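Local coordinates for transcription termination factor FttA (Pyrococcus horikoshii, PDB 3AF6), which probably terminates transcription by cutting nascent RNA where it leaves RNA polymerase, using two zinc ions, and then degrades the released transcript from its 5' end, at residues 184-189 with 208-213. Sequence-based numbering, arbitrary orientation.
Sequences YKSRWI and QTDESF
With CG lodged between its own backbone N and carbonyl carbon (chi1 54°), Asp210 turns its carboxylate toward 184-189, where Tyr184, its CG anti to the backbone N (chi1 -180°), brings its hydroxyl to meet it. The Tyr184 OH donates to Asp210 OD1 at 2.6 Å, reaching the syn side of the carboxylate somewhat out of its plane. The other oxygen, OD2, takes the backbone N-H of Arg187 at 3.0 Å from above that plane, so the carboxylate pins both a side chain and the loop backbone. The Arg187 and Asp210 side chains cross at about a right angle, CG of Arg187 lying 3.3 Å from Asp210 OD1. Beyond this, Glu211 packs its CB 3.5 Å from Tyr184 CD2, while its OE2 forms a salt bridge with Arg180. On the far side of Asp210, the Trp188 indole lays one face over the Thr209-Asp210 peptide, with CZ3 3.4 Å from Thr209 C, and Gln208 CB meets the ring edge. Thr209 OG1 accepts from the N-H groups of Glu211 and Ser212, fixing the bend, and also bonds to Asp334, which holds Ser186 OG too. Thr209 thus makes an ST turn (to Glu211 N) and an ST motif (to Ser212 N) in the connection between antiparallel strands 204-209 and 213-216, clasped by the loop that runs from helix 164-178 into strand 189-193, which is antiparallel to strand 204-209 in the same metallo-beta-lactamase sheet.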
ATOM      1  N   TYR A 184      10.462  16.626  21.491  1.00 50.98           N
ATOM      2  CA  TYR A 184      11.091  17.877  21.123  1.00 51.64           C
ATOM      3  C   TYR A 184      10.180  18.853  20.389  1.00 51.88           C
ATOM      4  O   TYR A 184       9.343  18.456  19.590  1.00 53.25           O
ATOM      5  CB  TYR A 184      12.314  17.547  20.263  1.00 51.47           C
ATOM      6  CG  TYR A 184      13.109  18.731  19.789  1.00 50.40           C
ATOM      7  CD1 TYR A 184      13.629  19.652  20.698  1.00 51.81           C
ATOM      8  CD2 TYR A 184      13.388  18.908  18.434  1.00 48.42           C
ATOM      9  CE1 TYR A 184      14.420  20.723  20.265  1.00 52.36           C
ATOM     10  CE2 TYR A 184      14.172  19.969  17.990  1.00 50.44           C
ATOM     11  CZ  TYR A 184      14.691  20.874  18.911  1.00 50.19           C
ATOM     12  OH  TYR A 184      15.494  21.911  18.492  1.00 46.61           O
ATOM     13  N   LYS A 185      10.356  20.138  20.668  1.00 52.35           N
ATOM     14  CA  LYS A 185       9.575  21.177  20.014  1.00 52.68           C
ATOM     15  C   LYS A 185      10.500  21.797  18.971  1.00 51.51           C
ATOM     16  O   LYS A 185      11.402  22.569  19.301  1.00 50.25           O
ATOM     17  CB  LYS A 185       9.125  22.234  21.027  1.00 55.31           C
ATOM     18  CG  LYS A 185       8.221  23.309  20.441  1.00 60.46           C
ATOM     19  CD  LYS A 185       7.894  24.388  21.472  1.00 65.54           C
ATOM     20  CE  LYS A 185       7.067  25.519  20.857  1.00 68.55           C
ATOM     21  NZ  LYS A 185       6.543  26.486  21.877  1.00 70.90           N
ATOM     22  N   SER A 186      10.261  21.435  17.715  1.00 49.93           N
ATOM     23  CA  SER A 186      11.050  21.888  16.574  1.00 49.65           C
ATOM     24  C   SER A 186      11.182  23.406  16.399  1.00 49.35           C
ATOM     25  O   SER A 186      10.237  24.164  16.655  1.00 48.28           O
ATOM     26  CB  SER A 186      10.458  21.295  15.292  1.00 50.84           C
ATOM     27  OG  SER A 186      10.142  19.920  15.447  1.00 51.85           O
ATOM     28  N   ARG A 187      12.357  23.837  15.943  1.00 47.98           N
ATOM     29  CA  ARG A 187      12.619  25.253  15.695  1.00 46.64           C
ATOM     30  C   ARG A 187      12.045  25.663  14.340  1.00 45.18           C
ATOM     31  O   ARG A 187      11.707  26.829  14.124  1.00 45.35           O
ATOM     32  CB  ARG A 187      14.121  25.535  15.712  1.00 49.71           C
ATOM     33  CG  ARG A 187      14.759  25.512  17.092  1.00 53.10           C
ATOM     34  CD  ARG A 187      16.248  25.856  17.006  1.00 56.97           C
ATOM     35  NE  ARG A 187      16.676  26.722  18.105  1.00 61.21           N
ATOM     36  CZ  ARG A 187      17.588  26.394  19.019  1.00 63.66           C
ATOM     37  NH1 ARG A 187      18.189  25.207  18.982  1.00 62.89           N
ATOM     38  NH2 ARG A 187      17.897  27.260  19.978  1.00 63.96           N
ATOM     39  N   TRP A 188      11.956  24.704  13.421  1.00 42.07           N
ATOM     40  CA  TRP A 188      11.401  24.974  12.097  1.00 38.91           C
ATOM     41  C   TRP A 188      10.944  23.690  11.408  1.00 36.54           C
ATOM     42  O   TRP A 188      11.273  22.590  11.841  1.00 35.80           O
ATOM     43  CB  TRP A 188      12.406  25.739  11.203  1.00 36.97           C
ATOM     44  CG  TRP A 188      13.819  25.206  11.186  1.00 38.06           C
ATOM     45  CD1 TRP A 188      14.885  25.678  11.911  1.00 39.03           C
ATOM     46  CD2 TRP A 188      14.325  24.126  10.394  1.00 37.38           C
ATOM     47  NE1 TRP A 188      16.019  24.961  11.613  1.00 36.85           N
ATOM     48  CE2 TRP A 188      15.707  24.003  10.685  1.00 38.31           C
ATOM     49  CE3 TRP A 188      13.749  23.248   9.465  1.00 37.04           C
ATOM     50  CZ2 TRP A 188      16.522  23.034  10.079  1.00 39.41           C
ATOM     51  CZ3 TRP A 188      14.559  22.280   8.861  1.00 38.23           C
ATOM     52  CH2 TRP A 188      15.931  22.184   9.169  1.00 38.94           C
ATOM     53  N   ILE A 189      10.181  23.843  10.334  1.00 33.67           N
ATOM     54  CA  ILE A 189       9.650  22.705   9.594  1.00 34.35           C
ATOM     55  C   ILE A 189       9.553  23.098   8.124  1.00 33.80           C
ATOM     56  O   ILE A 189       9.002  24.145   7.811  1.00 34.21           O
ATOM     57  CB  ILE A 189       8.223  22.345  10.100  1.00 34.52           C
ATOM     58  CG1 ILE A 189       8.249  22.048  11.601  1.00 30.80           C
ATOM     59  CG2 ILE A 189       7.676  21.151   9.325  1.00 34.80           C
ATOM     60  CD1 ILE A 189       6.890  22.126  12.252  1.00 27.03           C
ATOM     61  N   GLN A 208      11.303  18.181   6.670  1.00 31.76           N
ATOM     62  CA  GLN A 208      12.450  18.555   7.494  1.00 34.04           C
ATOM     63  C   GLN A 208      12.117  19.382   8.724  1.00 36.24           C
ATOM     64  O   GLN A 208      11.177  20.192   8.720  1.00 37.55           O
ATOM     65  CB  GLN A 208      13.450  19.406   6.701  1.00 34.97           C
ATOM     66  CG  GLN A 208      13.778  18.962   5.299  1.00 37.62           C
ATOM     67  CD  GLN A 208      14.537  20.038   4.548  1.00 37.23           C
ATOM     68  OE1 GLN A 208      15.532  20.562   5.032  1.00 36.70           O
ATOM     69  NE2 GLN A 208      14.065  20.373   3.358  1.00 39.86           N
ATOM     70  N   THR A 209      12.930  19.181   9.762  1.00 35.36           N
ATOM     71  CA  THR A 209      12.879  19.957  11.000  1.00 34.69           C
ATOM     72  C   THR A 209      14.356  20.009  11.398  1.00 34.64           C
ATOM     73  O   THR A 209      15.175  19.300  10.819  1.00 33.71           O
ATOM     74  CB  THR A 209      12.093  19.275  12.137  1.00 33.59           C
ATOM     75  OG1 THR A 209      12.830  18.141  12.611  1.00 37.33           O
ATOM     76  CG2 THR A 209      10.705  18.862  11.667  1.00 34.00           C
ATOM     77  N   ASP A 210      14.709  20.848  12.361  1.00 34.67           N
ATOM     78  CA  ASP A 210      16.093  20.916  12.803  1.00 36.11           C
ATOM     79  C   ASP A 210      16.492  19.631  13.530  1.00 36.12           C
ATOM     80  O   ASP A 210      17.658  19.430  13.864  1.00 35.24           O
ATOM     81  CB  ASP A 210      16.313  22.112  13.735  1.00 37.98           C
ATOM     82  CG  ASP A 210      15.345  22.137  14.919  1.00 41.00           C
ATOM     83  OD1 ASP A 210      15.764  22.585  16.008  1.00 43.50           O
ATOM     84  OD2 ASP A 210      14.171  21.734  14.772  1.00 41.78           O
ATOM     85  N   GLU A 211      15.528  18.749  13.757  1.00 35.58           N
ATOM     86  CA  GLU A 211      15.826  17.521  14.470  1.00 36.63           C
ATOM     87  C   GLU A 211      15.639  16.258  13.659  1.00 36.69           C
ATOM     88  O   GLU A 211      16.251  15.240  13.962  1.00 35.38           O
ATOM     89  CB  GLU A 211      14.956  17.425  15.730  1.00 37.60           C
ATOM     90  CG  GLU A 211      15.258  16.231  16.643  1.00 40.82           C
ATOM     91  CD  GLU A 211      16.719  16.178  17.092  1.00 42.93           C
ATOM     92  OE1 GLU A 211      17.358  17.253  17.165  1.00 45.21           O
ATOM     93  OE2 GLU A 211      17.226  15.070  17.385  1.00 40.75           O
ATOM     94  N   SER A 212      14.819  16.312  12.615  1.00 36.73           N
ATOM     95  CA  SER A 212      14.554  15.091  11.881  1.00 35.99           C
ATOM     96  C   SER A 212      14.303  15.203  10.393  1.00 35.15           C
ATOM     97  O   SER A 212      14.170  16.289   9.837  1.00 35.42           O
ATOM     98  CB  SER A 212      13.345  14.392  12.506  1.00 37.72           C
ATOM     99  OG  SER A 212      13.435  14.361  13.915  1.00 39.39           O
ATOM    100  N   PHE A 213      14.200  14.034   9.775  1.00 32.25           N
ATOM    101  CA  PHE A 213      13.938  13.922   8.358  1.00 32.92           C
ATOM    102  C   PHE A 213      13.124  12.663   8.084  1.00 33.07           C
ATOM    103  O   PHE A 213      13.447  11.567   8.569  1.00 32.34           O
ATOM    104  CB  PHE A 213      15.254  13.855   7.577  1.00 31.08           C
ATOM    105  CG  PHE A 213      16.022  15.134   7.587  1.00 29.83           C
ATOM    106  CD1 PHE A 213      15.555  16.243   6.887  1.00 29.05           C
ATOM    107  CD2 PHE A 213      17.225  15.233   8.283  1.00 29.70           C
ATOM    108  CE1 PHE A 213      16.278  17.439   6.875  1.00 29.06           C
ATOM    109  CE2 PHE A 213      17.958  16.418   8.278  1.00 30.92           C
ATOM    110  CZ  PHE A 213      17.482  17.528   7.570  1.00 30.16           C
TER